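Local coordinates for protein polyketide synthase (Lyngbya majuscula 19L, PDB 3QIT) that probably releases the finished chain in curacin A biosynthesis, as a decarboxylating thioesterase domain that forms the terminal alkene, at residues S103-V115 against L213-L227. Residues are numbered along the deposited sequence; the frame is centred on the assembly and turned at random.
Sequences SMGAMLATAIASV and LNNLPGGRSQYLEML
Helix 104-115 and helix 220-227, which touch at Thr110, Ala111 and Ser114 on one side and Tyr223, Met226 and Leu227 on the other, pass 10.4 Å apart at their axes, with 56° between their directions. The fold is an alpha/beta hydrolase. Helix 104-115 follows Ser103, the probable nucleophile on a GxSxG elbow, and its Ala109 and Ala113 pack on strand 120-126. The poorly ordered residues 213-216 run past its first turns. Met107 packs against them. Its chain bends at chi2 (-82°) and again at chi3, which brings CE to 3.2 Å from the backbone O of Asn214. Met107 SD lies 4.3 Å from Leu216 CD1, and Met107 CG approaches Tyr223 CE1 obliquely. With an alanine in place of Met107, CG, SD and CE are lost, which would probably open a gap between Asn214, Leu216 and the Tyr223 ring and let residues 213-216 shift. Farther along, Thr110 OG1 sits at the edge of the Tyr223 ring, near its plane, 2.7 Å from Tyr223 OH. Thr110 has two conformers, so this pairing may not hold in both. In this one Thr110 OG1 donates to Met107 O, which also accepts from Ala111 N. Leu227 CG covers one face of the Tyr223 ring, off toward its rim. Ala111 CB touches Leu216 CD1 at 3.9 Å, while Met226 SD comes within 3.8 Å of Ala111 CA. Leu144 of the second subunit also packs on Met226. Ser114 OG donates to Ala111 O, tilted 18° from the carbonyl plane, and Met226 CE rests 3.4 Å from Ser114 OG.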
ATOM      1  N   SER B 103       2.521   6.277  20.388  1.00 15.11           N
ATOM      2  CA  SER B 103       3.241   5.120  19.757  1.00 17.59           C
ATOM      3  C   SER B 103       3.185   5.144  18.219  1.00 18.14           C
ATOM      4  O   SER B 103       3.663   6.109  17.621  1.00 16.56           O
ATOM      5  CB  SER B 103       2.737   3.800  20.340  1.00 22.86           C
ATOM      6  OG  SER B 103       3.627   2.755  19.986  1.00 22.00           O
ATOM      7  N   MET B 104       2.634   4.115  17.550  1.00 17.39           N
ATOM      8  CA  MET B 104       2.410   4.248  16.086  1.00 16.73           C
ATOM      9  C   MET B 104       1.677   5.544  15.693  1.00 17.59           C
ATOM     10  O   MET B 104       1.962   6.143  14.642  1.00 16.76           O
ATOM     11  CB  MET B 104       1.671   3.040  15.481  1.00 17.93           C
ATOM     12  CG  MET B 104       1.491   3.174  13.961  1.00 24.07           C
ATOM     13  SD  MET B 104       0.549   1.796  13.251  1.00 27.99           S
ATOM     14  CE  MET B 104      -1.103   2.260  13.744  1.00 29.51           C
ATOM     15  N   GLY B 105       0.715   5.967  16.515  1.00 15.20           N
ATOM     16  CA  GLY B 105       0.015   7.206  16.256  1.00 15.79           C
ATOM     17  C   GLY B 105       0.918   8.429  16.332  1.00 16.74           C
ATOM     18  O   GLY B 105       0.694   9.401  15.638  1.00 16.08           O
ATOM     19  N   ALA B 106       1.948   8.374  17.176  1.00 14.98           N
ATOM     20  CA  ALA B 106       2.933   9.452  17.246  1.00 14.94           C
ATOM     21  C   ALA B 106       3.775   9.486  15.975  1.00 16.64           C
ATOM     22  O   ALA B 106       4.077  10.559  15.453  1.00 15.76           O
ATOM     23  CB  ALA B 106       3.830   9.272  18.477  1.00 16.13           C
ATOM     24  N   MET B 107       4.144   8.306  15.462  1.00 14.87           N
ATOM     25  CA  MET B 107       4.864   8.213  14.180  1.00 16.36           C
ATOM     26  C   MET B 107       3.993   8.828  13.079  1.00 18.61           C
ATOM     27  O   MET B 107       4.459   9.655  12.322  1.00 18.02           O
ATOM     28  CB  MET B 107       5.201   6.747  13.821  1.00 17.90           C
ATOM     29  CG  MET B 107       5.942   6.597  12.495  1.00 25.62           C
ATOM     30  SD  MET B 107       4.862   6.622  11.033  1.00 32.21           S
ATOM     31  CE  MET B 107       3.937   5.085  11.189  1.00 29.92           C
ATOM     32  N   LEU B 108       2.716   8.448  13.029  1.00 17.22           N
ATOM     33  CA  LEU B 108       1.811   9.019  12.015  1.00 16.78           C
ATOM     34  C   LEU B 108       1.649  10.529  12.159  1.00 18.12           C
ATOM     35  O   LEU B 108       1.605  11.258  11.159  1.00 18.49           O
ATOM     36  CB  LEU B 108       0.441   8.325  11.995  1.00 16.81           C
ATOM     37  CG  LEU B 108       0.523   6.861  11.521  1.00 18.23           C
ATOM     38  CD1 LEU B 108      -0.760   6.102  11.965  1.00 18.73           C
ATOM     39  CD2 LEU B 108       0.700   6.773  10.010  1.00 19.38           C
ATOM     40  N   ALA B 109       1.570  10.975  13.404  1.00 16.06           N
ATOM     41  CA  ALA B 109       1.470  12.394  13.704  1.00 16.78           C
ATOM     42  C   ALA B 109       2.694  13.135  13.198  1.00 17.63           C
ATOM     43  O   ALA B 109       2.554  14.221  12.637  1.00 17.05           O
ATOM     44  CB  ALA B 109       1.283  12.612  15.196  1.00 19.72           C
ATOM     45  N   THR B 110       3.890  12.569  13.374  1.00 16.59           N
ATOM     46  CA  THR B 110       5.101  13.248  12.865  0.50 18.22           C
ATOM     47  C   THR B 110       5.069  13.384  11.342  1.00 19.33           C
ATOM     48  O   THR B 110       5.498  14.398  10.778  1.00 19.33           O
ATOM     49  CB  THR B 110       6.458  12.589  13.281  0.50 18.09           C
ATOM     50  OG1 THR B 110       6.594  11.282  12.704  0.50 15.70           O
ATOM     51  CG2 THR B 110       6.593  12.502  14.785  0.50 19.63           C
ATOM     52  N   ALA B 111       4.577  12.361  10.672  1.00 17.84           N
ATOM     53  CA  ALA B 111       4.540  12.400   9.227  1.00 20.25           C
ATOM     54  C   ALA B 111       3.548  13.440   8.743  1.00 17.20           C
ATOM     55  O   ALA B 111       3.867  14.262   7.872  1.00 20.52           O
ATOM     56  CB  ALA B 111       4.246  11.021   8.662  1.00 17.50           C
ATOM     57  N   ILE B 112       2.378  13.483   9.355  1.00 16.28           N
ATOM     58  CA  ILE B 112       1.391  14.474   8.903  1.00 19.57           C
ATOM     59  C   ILE B 112       1.824  15.917   9.221  1.00 20.98           C
ATOM     60  O   ILE B 112       1.614  16.806   8.412  1.00 21.99           O
ATOM     61  CB  ILE B 112      -0.059  14.135   9.336  1.00 26.56           C
ATOM     62  CG1 ILE B 112      -1.078  14.836   8.416  1.00 30.51           C
ATOM     63  CG2 ILE B 112      -0.321  14.545  10.743  1.00 28.14           C
ATOM     64  CD1 ILE B 112      -1.210  14.232   7.026  1.00 33.63           C
ATOM     65  N   ALA B 113       2.485  16.112  10.364  1.00 19.64           N
ATOM     66  CA  ALA B 113       3.037  17.420  10.741  1.00 18.49           C
ATOM     67  C   ALA B 113       4.144  17.850   9.801  1.00 23.64           C
ATOM     68  O   ALA B 113       4.326  19.037   9.572  1.00 26.89           O
ATOM     69  CB  ALA B 113       3.533  17.418  12.205  1.00 21.79           C
ATOM     70  N   SER B 114       4.867  16.882   9.241  1.00 23.40           N
ATOM     71  CA  SER B 114       5.931  17.187   8.275  1.00 27.47           C
ATOM     72  C   SER B 114       5.353  17.641   6.942  1.00 27.44           C
ATOM     73  O   SER B 114       5.932  18.500   6.270  1.00 32.20           O
ATOM     74  CB  SER B 114       6.904  16.006   8.111  1.00 27.39           C
ATOM     75  OG  SER B 114       6.389  14.979   7.274  1.00 36.70           O
ATOM     76  N   VAL B 115       4.190  17.092   6.596  1.00 25.93           N
ATOM     77  CA  VAL B 115       3.489  17.382   5.342  1.00 27.85           C
ATOM     78  C   VAL B 115       2.593  18.626   5.411  1.00 29.11           C
ATOM     79  O   VAL B 115       2.529  19.399   4.450  1.00 25.71           O
ATOM     80  CB  VAL B 115       2.664  16.152   4.876  1.00 23.04           C
ATOM     81  CG1 VAL B 115       1.755  16.486   3.679  1.00 29.10           C
ATOM     82  CG2 VAL B 115       3.592  14.994   4.530  1.00 31.59           C
ATOM     83  N   LEU B 213       3.586  -2.337   8.793  1.00102.02           N
ATOM     84  CA  LEU B 213       2.597  -1.317   9.141  1.00105.96           C
ATOM     85  C   LEU B 213       3.160  -0.231  10.048  1.00107.25           C
ATOM     86  O   LEU B 213       2.778   0.938   9.941  1.00110.78           O
ATOM     87  CB  LEU B 213       1.405  -1.973   9.840  1.00109.01           C
ATOM     88  CG  LEU B 213       0.410  -2.735   8.972  1.00110.93           C
ATOM     89  CD1 LEU B 213      -0.277  -3.814   9.787  1.00112.42           C
ATOM     90  CD2 LEU B 213      -0.602  -1.770   8.384  1.00119.03           C
ATOM     91  N   ASN B 214       4.070  -0.636  10.931  1.00106.19           N
ATOM     92  CA  ASN B 214       4.603   0.227  11.986  1.00108.63           C
ATOM     93  C   ASN B 214       5.387   1.442  11.491  1.00105.22           C
ATOM     94  O   ASN B 214       5.466   2.452  12.195  1.00109.51           O
ATOM     95  CB  ASN B 214       5.457  -0.594  12.964  1.00110.79           C
ATOM     96  CG  ASN B 214       4.688  -1.753  13.592  1.00114.99           C
ATOM     97  OD1 ASN B 214       3.493  -1.649  13.877  1.00119.31           O
ATOM     98  ND2 ASN B 214       5.382  -2.864  13.817  1.00114.88           N
ATOM     99  N   ASN B 215       5.962   1.345  10.291  1.00 98.72           N
ATOM    100  CA  ASN B 215       6.816   2.413   9.755  1.00 95.06           C
ATOM    101  C   ASN B 215       6.687   2.663   8.249  1.00 91.69           C
ATOM    102  O   ASN B 215       6.240   1.793   7.499  1.00 92.25           O
ATOM    103  CB  ASN B 215       8.283   2.152  10.120  1.00 95.70           C
ATOM    104  CG  ASN B 215       8.554   2.309  11.608  1.00100.91           C
ATOM    105  OD1 ASN B 215       8.389   3.394  12.172  1.00103.97           O
ATOM    106  ND2 ASN B 215       8.970   1.222  12.251  1.00103.17           N
ATOM    107  N   LEU B 216       7.083   3.863   7.826  1.00 88.71           N
ATOM    108  CA  LEU B 216       7.098   4.257   6.416  1.00 88.08           C
ATOM    109  C   LEU B 216       8.295   3.630   5.680  1.00 86.99           C
ATOM    110  O   LEU B 216       9.170   3.048   6.325  1.00 84.47           O
ATOM    111  CB  LEU B 216       7.151   5.786   6.314  1.00 88.31           C
ATOM    112  CG  LEU B 216       5.841   6.551   6.522  1.00 93.27           C
ATOM    113  CD1 LEU B 216       6.108   7.936   7.091  1.00 93.62           C
ATOM    114  CD2 LEU B 216       5.054   6.636   5.220  1.00 99.46           C
ATOM    115  N   PRO B 217       8.330   3.723   4.328  1.00 91.47           N
ATOM    116  CA  PRO B 217       9.529   3.285   3.598  1.00 93.72           C
ATOM    117  C   PRO B 217      10.721   4.230   3.799  1.00 91.95           C
ATOM    118  O   PRO B 217      10.576   5.445   3.637  1.00 91.82           O
ATOM    119  CB  PRO B 217       9.075   3.302   2.131  1.00101.73           C
ATOM    120  CG  PRO B 217       7.933   4.257   2.095  1.00103.09           C
ATOM    121  CD  PRO B 217       7.231   4.070   3.406  1.00 97.24           C
ATOM    122  N   GLY B 218      11.879   3.674   4.160  1.00 91.03           N
ATOM    123  CA  GLY B 218      13.091   4.475   4.338  1.00 90.95           C
ATOM    124  C   GLY B 218      14.127   3.974   5.334  1.00 91.58           C
ATOM    125  O   GLY B 218      15.328   4.059   5.072  1.00 97.98           O
ATOM    126  N   GLY B 219      13.668   3.468   6.481  1.00 55.74           N
ATOM    127  CA  GLY B 219      14.564   3.013   7.557  1.00 53.01           C
ATOM    128  C   GLY B 219      14.888   4.083   8.591  1.00 49.51           C
ATOM    129  O   GLY B 219      14.505   5.240   8.428  1.00 50.44           O
ATOM    130  N   ARG B 220      15.606   3.691   9.646  1.00 45.29           N
ATOM    131  CA  ARG B 220      15.973   4.586  10.756  1.00 42.93           C
ATOM    132  C   ARG B 220      16.550   5.923  10.291  1.00 44.47           C
ATOM    133  O   ARG B 220      16.103   6.983  10.727  1.00 40.40           O
ATOM    134  CB  ARG B 220      16.945   3.885  11.713  1.00 43.59           C
ATOM    135  CG  ARG B 220      17.341   4.684  12.950  1.00 47.28           C
ATOM    136  CD  ARG B 220      18.344   3.897  13.782  1.00 48.31           C
ATOM    137  NE  ARG B 220      18.729   4.574  15.020  1.00 49.38           N
ATOM    138  CZ  ARG B 220      18.191   4.335  16.214  1.00 53.04           C
ATOM    139  NH1 ARG B 220      17.215   3.439  16.353  1.00 52.88           N
ATOM    140  NH2 ARG B 220      18.625   5.005  17.277  1.00 54.00           N
ATOM    141  N   SER B 221      17.534   5.859   9.396  1.00 44.73           N
ATOM    142  CA  SER B 221      18.219   7.045   8.879  1.00 43.50           C
ATOM    143  C   SER B 221      17.260   8.046   8.220  1.00 41.24           C
ATOM    144  O   SER B 221      17.259   9.232   8.553  1.00 41.33           O
ATOM    145  CB  SER B 221      19.309   6.616   7.892  1.00 47.05           C
ATOM    146  OG  SER B 221      20.099   7.723   7.514  1.00 52.93           O
ATOM    147  N   GLN B 222      16.431   7.552   7.304  1.00 40.73           N
ATOM    148  CA  GLN B 222      15.448   8.382   6.607  1.00 40.67           C
ATOM    149  C   GLN B 222      14.446   9.010   7.586  1.00 39.92           C
ATOM    150  O   GLN B 222      14.095  10.193   7.458  1.00 36.88           O
ATOM    151  CB  GLN B 222      14.711   7.556   5.548  1.00 47.26           C
ATOM    152  CG  GLN B 222      13.868   8.370   4.573  1.00 56.53           C
ATOM    153  CD  GLN B 222      14.646   8.817   3.336  1.00 64.50           C
ATOM    154  OE1 GLN B 222      15.660   9.516   3.434  1.00 67.56           O
ATOM    155  NE2 GLN B 222      14.158   8.424   2.161  1.00 66.76           N
ATOM    156  N   TYR B 223      13.996   8.210   8.552  1.00 37.17           N
ATOM    157  CA  TYR B 223      13.033   8.675   9.544  1.00 35.21           C
ATOM    158  C   TYR B 223      13.580   9.830  10.376  1.00 35.02           C
ATOM    159  O   TYR B 223      12.865  10.791  10.638  1.00 30.76           O
ATOM    160  CB  TYR B 223      12.537   7.547  10.461  1.00 32.77           C
ATOM    161  CG  TYR B 223      11.430   8.037  11.368  1.00 32.10           C
ATOM    162  CD1 TYR B 223      10.267   8.580  10.819  1.00 33.96           C
ATOM    163  CD2 TYR B 223      11.566   8.024  12.757  1.00 35.20           C
ATOM    164  CE1 TYR B 223       9.241   9.064  11.614  1.00 34.37           C
ATOM    165  CE2 TYR B 223      10.527   8.508  13.584  1.00 32.24           C
ATOM    166  CZ  TYR B 223       9.369   9.030  12.993  1.00 32.46           C
ATOM    167  OH  TYR B 223       8.331   9.533  13.756  1.00 29.68           O
ATOM    168  N   LEU B 224      14.842   9.735  10.783  1.00 33.78           N
ATOM    169  CA  LEU B 224      15.475  10.821  11.529  1.00 33.60           C
ATOM    170  C   LEU B 224      15.514  12.097  10.691  1.00 33.37           C
ATOM    171  O   LEU B 224      15.357  13.199  11.222  1.00 29.96           O
ATOM    172  CB  LEU B 224      16.889  10.436  11.979  1.00 34.32           C
ATOM    173  CG  LEU B 224      17.014   9.312  13.019  1.00 36.05           C
ATOM    174  CD1 LEU B 224      18.485   9.007  13.301  1.00 39.33           C
ATOM    175  CD2 LEU B 224      16.280   9.674  14.309  1.00 34.92           C
ATOM    176  N   GLU B 225      15.705  11.955   9.382  1.00 34.39           N
ATOM    177  CA  GLU B 225      15.696  13.132   8.525  1.00 39.42           C
ATOM    178  C   GLU B 225      14.320  13.794   8.532  1.00 34.89           C
ATOM    179  O   GLU B 225      14.225  15.020   8.514  1.00 37.79           O
ATOM    180  CB  GLU B 225      16.159  12.810   7.099  1.00 43.70           C
ATOM    181  CG  GLU B 225      17.659  12.512   6.981  1.00 53.26           C
ATOM    182  CD  GLU B 225      18.556  13.733   7.217  1.00 60.05           C
ATOM    183  OE1 GLU B 225      19.777  13.538   7.429  1.00 65.48           O
ATOM    184  OE2 GLU B 225      18.059  14.885   7.184  1.00 60.33           O
ATOM    185  N   MET B 226      13.266  12.980   8.571  1.00 35.92           N
ATOM    186  CA  MET B 226      11.904  13.493   8.717  1.00 37.41           C
ATOM    187  C   MET B 226      11.785  14.272  10.026  1.00 34.82           C
ATOM    188  O   MET B 226      11.325  15.423  10.024  1.00 35.21           O
ATOM    189  CB  MET B 226      10.878  12.353   8.665  1.00 37.97           C
ATOM    190  CG  MET B 226       9.529  12.667   9.331  1.00 42.31           C
ATOM    191  SD  MET B 226       8.238  11.474   8.946  1.00 45.65           S
ATOM    192  CE  MET B 226       7.863  11.969   7.270  1.00 44.98           C
ATOM    193  N   LEU B 227      12.212  13.645  11.125  1.00 27.31           N
ATOM    194  CA  LEU B 227      12.142  14.266  12.456  1.00 25.02           C
ATOM    195  C   LEU B 227      12.920  15.587  12.501  1.00 27.64           C
ATOM    196  O   LEU B 227      12.443  16.587  13.064  1.00 28.58           O
ATOM    197  CB  LEU B 227      12.653  13.314  13.544  1.00 26.71           C
ATOM    198  CG  LEU B 227      11.908  11.988  13.809  1.00 22.58           C
ATOM    199  CD1 LEU B 227      12.528  11.248  14.962  1.00 27.79           C
ATOM    200  CD2 LEU B 227      10.416  12.180  14.042  1.00 25.91           C
TER